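PDB 3MBH: putative phosphomethylpyrimidine kinase from Bacteroides thetaiotaomicron, which probably phosphorylates pyridoxal and related B6 vitamers at the expense of ATP, as a kinase of the ribokinase clan. Local coordinates for residues Thr83-Ser96 against Phe125-Lys139. Sequence-based numbering, arbitrary orientation.
Sequences TGYLGSPRQIQIVS and FDMEMVKEMRHLITK. With PXL (3-hydroxy-5-(hydroxymethyl)-2-methylisonicotinaldehyde), chain G.
The 91-96 part of helix 91-102 and helix 127-136 run nearly parallel, their segment axes 9.3 Å apart at 13°, and P89 lies across from M129 with CA atoms 5.0 Å apart. I92 is the central knob, set among M129, E132, M133 and L136: its CG2, anti to the backbone N with CG1 at chi1 -81°, lies 3.4 Å from E132 O, while I92 CD1 approaches the selenium of M129 at 3.8 Å. That selenomethionine lays its CE 3.4 Å from P89 CD. L136 CD2 meets L86 CD1 tip to tip at 3.9 Å, and the other branch, L136 CD1, packs on V95 CG1. Two waters bridge the segments: one joins P89 O and Q93 N to E132 OE1, 2.9 Å from that oxygen, and a second joins Q93 NE2 to it. At the ligand end the Y85 ring lies between PXL C2 over one face and F125 CZ over the opposite face, 3.5 Å from Y85 CE2; the Y85 and F125 planes are inclined obliquely, at 34°. An alanine replacing Y85 is likely to leave pyridoxal and F125 without their shared packing partner. Helix 91-102 follows strand 80-83, helix 127-136 lies between parallel-paired strands 108-111 and 142-143, and L86 and V95 touch V13 of strand 9-17, consistent with helices packed on the sheet of a ribokinase-like alpha/beta fold, with Y85 in its pyridoxal pocket.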
loop_
_atom_site.group_PDB
_atom_site.type_symbol
_atom_site.label_atom_id
_atom_site.label_comp_id
_atom_site.label_asym_id
_atom_site.label_seq_id
_atom_site.Cartn_x
_atom_site.Cartn_y
_atom_site.Cartn_z
ATOM N N THR A 83 -29.543 6.232 8.024
ATOM C CA THR A 83 -30.284 5.813 9.178
ATOM C C THR A 83 -30.287 4.313 9.325
ATOM O O THR A 83 -30.246 3.577 8.335
ATOM C CB THR A 83 -31.779 6.317 9.129
ATOM O OG1 THR A 83 -32.559 5.514 8.226
ATOM C CG2 THR A 83 -31.841 7.739 8.734
ATOM N N GLY A 84 -30.424 3.860 10.572
ATOM C CA GLY A 84 -30.580 2.448 10.870
ATOM C C GLY A 84 -31.479 2.189 12.071
ATOM O O GLY A 84 -32.701 2.599 12.106
ATOM N N TYR A 85 -30.946 1.452 13.026
ATOM C CA TYR A 85 -31.709 1.080 14.210
ATOM C C TYR A 85 -32.187 2.339 14.952
ATOM O O TYR A 85 -31.404 3.146 15.349
ATOM C CB TYR A 85 -30.858 0.186 15.108
ATOM C CG TYR A 85 -31.546 -0.404 16.332
ATOM C CD1 TYR A 85 -31.813 0.389 17.448
ATOM C CD2 TYR A 85 -31.956 -1.750 16.365
ATOM C CE1 TYR A 85 -32.436 -0.123 18.559
ATOM C CE2 TYR A 85 -32.558 -2.262 17.485
ATOM C CZ TYR A 85 -32.814 -1.429 18.581
ATOM O OH TYR A 85 -33.410 -1.913 19.713
ATOM N N LEU A 86 -33.488 2.452 15.158
ATOM C CA LEU A 86 -34.113 3.567 15.865
ATOM C C LEU A 86 -34.621 3.123 17.226
ATOM O O LEU A 86 -34.961 1.965 17.439
ATOM C CB LEU A 86 -35.284 4.131 15.050
ATOM C CG LEU A 86 -34.931 4.523 13.624
ATOM C CD1 LEU A 86 -36.174 5.087 12.847
ATOM C CD2 LEU A 86 -33.784 5.530 13.564
ATOM N N GLY A 87 -34.642 4.031 18.165
ATOM C CA GLY A 87 -34.916 3.684 19.558
ATOM C C GLY A 87 -36.357 3.701 20.049
ATOM O O GLY A 87 -36.625 3.241 21.156
ATOM N N SER A 88 -37.284 4.257 19.257
ATOM C CA SER A 88 -38.696 4.164 19.571
ATOM C C SER A 88 -39.496 4.485 18.300
ATOM O O SER A 88 -38.977 5.039 17.354
ATOM C CB SER A 88 -39.090 5.155 20.705
ATOM O OG SER A 88 -39.233 6.486 20.178
ATOM N N PRO A 89 -40.781 4.170 18.282
ATOM C CA PRO A 89 -41.581 4.572 17.113
ATOM C C PRO A 89 -41.728 6.081 16.895
ATOM O O PRO A 89 -42.017 6.509 15.773
ATOM C CB PRO A 89 -42.941 3.909 17.361
ATOM C CG PRO A 89 -42.613 2.816 18.375
ATOM C CD PRO A 89 -41.499 3.296 19.206
ATOM N N ARG A 90 -41.559 6.869 17.952
ATOM C CA ARG A 90 -41.611 8.324 17.870
ATOM C C ARG A 90 -40.447 8.899 17.014
ATOM O O ARG A 90 -40.509 10.005 16.528
ATOM C CB ARG A 90 -41.592 8.931 19.282
ATOM C CG ARG A 90 -42.866 8.679 20.033
ATOM C CD ARG A 90 -42.840 8.948 21.529
ATOM N NE ARG A 90 -42.099 7.875 22.218
ATOM C CZ ARG A 90 -40.960 8.037 22.877
ATOM N NH1 ARG A 90 -40.416 9.231 23.034
ATOM N NH2 ARG A 90 -40.396 6.990 23.464
ATOM N N GLN A 91 -39.382 8.141 16.862
ATOM C CA GLN A 91 -38.235 8.628 16.125
ATOM C C GLN A 91 -38.490 8.723 14.646
ATOM O O GLN A 91 -37.868 9.527 13.987
ATOM C CB GLN A 91 -36.986 7.765 16.380
ATOM C CG GLN A 91 -36.602 7.776 17.850
ATOM C CD GLN A 91 -35.244 7.188 18.141
ATOM O OE1 GLN A 91 -34.529 6.794 17.219
ATOM N NE2 GLN A 91 -34.905 7.071 19.430
ATOM N N ILE A 92 -39.429 7.955 14.122
ATOM C CA ILE A 92 -39.595 7.976 12.673
ATOM C C ILE A 92 -39.925 9.390 12.189
ATOM O O ILE A 92 -39.292 9.900 11.279
ATOM C CB ILE A 92 -40.568 6.950 12.143
ATOM C CG1 ILE A 92 -39.855 5.586 12.053
ATOM C CG2 ILE A 92 -41.079 7.415 10.718
ATOM C CD1 ILE A 92 -39.643 4.845 13.465
ATOM N N GLN A 93 -40.822 10.062 12.871
ATOM C CA GLN A 93 -41.242 11.391 12.417
ATOM C C GLN A 93 -40.191 12.463 12.685
ATOM O O GLN A 93 -40.031 13.392 11.919
ATOM C CB GLN A 93 -42.585 11.773 13.020
ATOM C CG GLN A 93 -43.772 11.299 12.232
ATOM C CD GLN A 93 -43.812 11.808 10.749
ATOM O OE1 GLN A 93 -43.512 12.976 10.433
ATOM N NE2 GLN A 93 -44.161 10.906 9.862
ATOM N N ILE A 94 -39.489 12.323 13.784
ATOM C CA ILE A 94 -38.336 13.200 14.092
ATOM C C ILE A 94 -37.286 13.078 13.001
ATOM O O ILE A 94 -36.737 14.078 12.492
ATOM C CB ILE A 94 -37.716 12.910 15.477
ATOM C CG1 ILE A 94 -38.749 13.220 16.557
ATOM C CG2 ILE A 94 -36.426 13.752 15.660
ATOM C CD1 ILE A 94 -38.437 12.667 17.970
ATOM N N VAL A 95 -37.032 11.848 12.608
ATOM C CA VAL A 95 -36.024 11.582 11.602
ATOM C C VAL A 95 -36.515 12.031 10.227
ATOM O O VAL A 95 -35.747 12.593 9.480
ATOM C CB VAL A 95 -35.606 10.115 11.614
ATOM C CG1 VAL A 95 -34.663 9.822 10.455
ATOM C CG2 VAL A 95 -34.902 9.797 12.985
ATOM N N SER A 96 -37.786 11.798 9.914
ATOM C CA SER A 96 -38.347 12.292 8.656
ATOM C C SER A 96 -38.198 13.815 8.523
ATOM O O SER A 96 -37.816 14.326 7.461
ATOM C CB SER A 96 -39.807 11.873 8.519
ATOM O OG SER A 96 -39.940 10.481 8.706
ATOM N N PHE A 125 -39.277 -4.961 19.311
ATOM C CA PHE A 125 -39.952 -4.340 18.182
ATOM C C PHE A 125 -41.318 -4.995 18.019
ATOM O O PHE A 125 -41.475 -6.165 18.297
ATOM C CB PHE A 125 -39.104 -4.484 16.887
ATOM C CG PHE A 125 -37.973 -3.502 16.777
ATOM C CD1 PHE A 125 -37.497 -2.827 17.872
ATOM C CD2 PHE A 125 -37.367 -3.263 15.561
ATOM C CE1 PHE A 125 -36.446 -1.941 17.746
ATOM C CE2 PHE A 125 -36.328 -2.382 15.443
ATOM C CZ PHE A 125 -35.854 -1.729 16.536
ATOM N N ASP A 126 -42.327 -4.211 17.646
ATOM C CA ASP A 126 -43.672 -4.691 17.340
ATOM C C ASP A 126 -44.186 -3.968 16.093
ATOM O O ASP A 126 -43.438 -3.256 15.413
ATOM C CB ASP A 126 -44.621 -4.434 18.538
ATOM C CG ASP A 126 -44.768 -2.935 18.857
ATOM O OD1 ASP A 126 -44.422 -2.090 17.972
ATOM O OD2 ASP A 126 -45.197 -2.586 19.991
HETATM N N MSE A 127 -45.459 -4.146 15.776
HETATM C CA MSE A 127 -45.942 -3.650 14.522
HETATM C C MSE A 127 -45.920 -2.111 14.440
HETATM O O MSE A 127 -45.948 -1.593 13.360
HETATM C CB MSE A 127 -47.323 -4.204 14.177
HETATM C CG MSE A 127 -47.386 -5.710 13.823
HETATM SE SE MSE A 127 -46.125 -6.211 12.456
HETATM C CE MSE A 127 -46.993 -5.300 10.951
ATOM N N GLU A 128 -45.871 -1.391 15.570
ATOM C CA GLU A 128 -45.816 0.075 15.490
ATOM C C GLU A 128 -44.512 0.545 14.867
ATOM O O GLU A 128 -44.473 1.449 14.029
ATOM C CB GLU A 128 -45.922 0.711 16.865
ATOM C CG GLU A 128 -47.217 0.873 17.387
ATOM C CD GLU A 128 -48.264 1.352 16.390
ATOM O OE1 GLU A 128 -48.094 2.407 15.756
ATOM O OE2 GLU A 128 -49.303 0.660 16.299
HETATM N N MSE A 129 -43.420 -0.073 15.278
HETATM C CA MSE A 129 -42.145 0.198 14.656
HETATM C C MSE A 129 -42.228 -0.142 13.157
HETATM O O MSE A 129 -41.784 0.657 12.329
HETATM C CB MSE A 129 -41.020 -0.564 15.350
HETATM C CG MSE A 129 -39.714 -0.268 14.774
HETATM SE SE MSE A 129 -39.076 1.597 15.329
HETATM C CE MSE A 129 -39.672 1.461 17.080
ATOM N N VAL A 130 -42.857 -1.254 12.797
ATOM C CA VAL A 130 -42.964 -1.634 11.384
ATOM C C VAL A 130 -43.777 -0.599 10.596
ATOM O O VAL A 130 -43.307 -0.088 9.589
ATOM C CB VAL A 130 -43.603 -2.999 11.217
ATOM C CG1 VAL A 130 -43.705 -3.319 9.794
ATOM C CG2 VAL A 130 -42.745 -4.120 11.933
ATOM N N LYS A 131 -44.988 -0.261 11.094
ATOM C CA LYS A 131 -45.834 0.718 10.415
ATOM C C LYS A 131 -45.098 2.061 10.238
ATOM O O LYS A 131 -45.140 2.627 9.161
ATOM C CB LYS A 131 -47.185 0.910 11.121
ATOM C CG LYS A 131 -47.998 -0.356 11.201
ATOM C CD LYS A 131 -49.376 -0.134 11.723
ATOM C CE LYS A 131 -49.381 0.162 13.177
ATOM N NZ LYS A 131 -50.589 -0.444 13.856
ATOM N N GLU A 132 -44.384 2.543 11.257
ATOM C CA GLU A 132 -43.624 3.800 11.119
ATOM C C GLU A 132 -42.471 3.679 10.100
ATOM O O GLU A 132 -42.214 4.599 9.286
ATOM C CB GLU A 132 -43.115 4.273 12.484
ATOM C CG GLU A 132 -44.197 4.692 13.474
ATOM C CD GLU A 132 -44.987 5.928 13.004
ATOM O OE1 GLU A 132 -44.366 6.921 12.583
ATOM O OE2 GLU A 132 -46.228 5.900 13.071
HETATM N N MSE A 133 -41.763 2.550 10.130
HETATM C CA MSE A 133 -40.655 2.370 9.218
HETATM C C MSE A 133 -41.138 2.425 7.764
HETATM O O MSE A 133 -40.440 2.949 6.899
HETATM C CB MSE A 133 -39.914 1.080 9.522
HETATM C CG MSE A 133 -38.638 0.877 8.736
HETATM SE SE MSE A 133 -37.310 2.284 9.112
HETATM C CE MSE A 133 -36.610 1.636 10.802
ATOM N N ARG A 134 -42.336 1.894 7.506
ATOM C CA ARG A 134 -42.958 1.999 6.201
ATOM C C ARG A 134 -43.060 3.447 5.706
ATOM O O ARG A 134 -42.938 3.709 4.512
ATOM C CB ARG A 134 -44.376 1.379 6.202
ATOM C CG ARG A 134 -44.375 -0.137 6.226
ATOM C CD ARG A 134 -45.778 -0.660 6.348
ATOM N NE ARG A 134 -45.775 -2.082 6.646
ATOM C CZ ARG A 134 -46.708 -2.715 7.341
ATOM N NH1 ARG A 134 -47.726 -2.051 7.854
ATOM N NH2 ARG A 134 -46.620 -4.018 7.540
ATOM N N HIS A 135 -43.270 4.380 6.627
ATOM C CA HIS A 135 -43.256 5.781 6.296
ATOM C C HIS A 135 -41.846 6.310 6.013
ATOM O O HIS A 135 -41.641 7.025 5.025
ATOM C CB HIS A 135 -43.880 6.658 7.408
ATOM C CG HIS A 135 -43.905 8.115 7.060
ATOM N ND1 HIS A 135 -44.728 8.628 6.080
ATOM C CD2 HIS A 135 -43.179 9.158 7.521
ATOM C CE1 HIS A 135 -44.534 9.933 5.978
ATOM N NE2 HIS A 135 -43.612 10.284 6.854
ATOM N N LEU A 136 -40.913 5.989 6.889
ATOM C CA LEU A 136 -39.566 6.511 6.769
ATOM C C LEU A 136 -38.933 6.114 5.422
ATOM O O LEU A 136 -38.250 6.928 4.801
ATOM C CB LEU A 136 -38.684 6.058 7.924
ATOM C CG LEU A 136 -37.274 6.669 7.905
ATOM C CD1 LEU A 136 -37.338 8.230 7.922
ATOM C CD2 LEU A 136 -36.382 6.089 9.041
ATOM N N ILE A 137 -39.183 4.905 4.940
ATOM C CA ILE A 137 -38.523 4.517 3.683
ATOM C C ILE A 137 -38.955 5.397 2.490
ATOM O O ILE A 137 -38.202 5.503 1.541
ATOM C CB ILE A 137 -38.648 3.024 3.306
ATOM C CG1 ILE A 137 -40.122 2.633 3.022
ATOM C CG2 ILE A 137 -37.900 2.142 4.332
ATOM C CD1 ILE A 137 -40.242 1.386 2.295
ATOM N N THR A 138 -40.124 6.052 2.569
ATOM C CA THR A 138 -40.637 6.865 1.476
ATOM C C THR A 138 -39.781 8.107 1.312
ATOM O O THR A 138 -39.854 8.801 0.280
ATOM C CB THR A 138 -42.124 7.312 1.680
ATOM O OG1 THR A 138 -42.239 8.207 2.791
ATOM C CG2 THR A 138 -43.036 6.116 1.905
ATOM N N LYS A 139 -38.959 8.384 2.311
ATOM C CA LYS A 139 -38.182 9.588 2.335
ATOM C C LYS A 139 -36.750 9.347 1.882
ATOM O O LYS A 139 -36.033 10.315 1.716
ATOM C CB LYS A 139 -38.182 10.217 3.729
ATOM C CG LYS A 139 -39.586 10.466 4.301
ATOM C CD LYS A 139 -40.398 11.383 3.453
ATOM C CE LYS A 139 -41.712 11.839 4.165
ATOM N NZ LYS A 139 -42.669 12.506 3.194
HETATM O OP4 PXL G . -28.601 -3.049 12.547
HETATM C C5A PXL G . -28.627 -4.177 13.408
HETATM C C5 PXL G . -28.743 -3.690 14.857
HETATM C C6 PXL G . -28.474 -2.408 15.293
HETATM N N1 PXL G . -28.626 -2.048 16.567
HETATM C C2 PXL G . -28.999 -2.853 17.585
HETATM C C3 PXL G . -29.295 -4.252 17.248
HETATM C C4 PXL G . -29.182 -4.651 15.825
HETATM C C4A PXL G . -29.387 -6.012 15.336
HETATM O O4A PXL G . -29.407 -6.817 16.213
HETATM O O3 PXL G . -29.726 -5.166 18.132
HETATM C C2A PXL G . -29.045 -2.230 18.970
HETATM O O HOH W 1 -42.872 8.541 14.477
HETATM O O HOH W 2 -45.160 8.561 10.629
#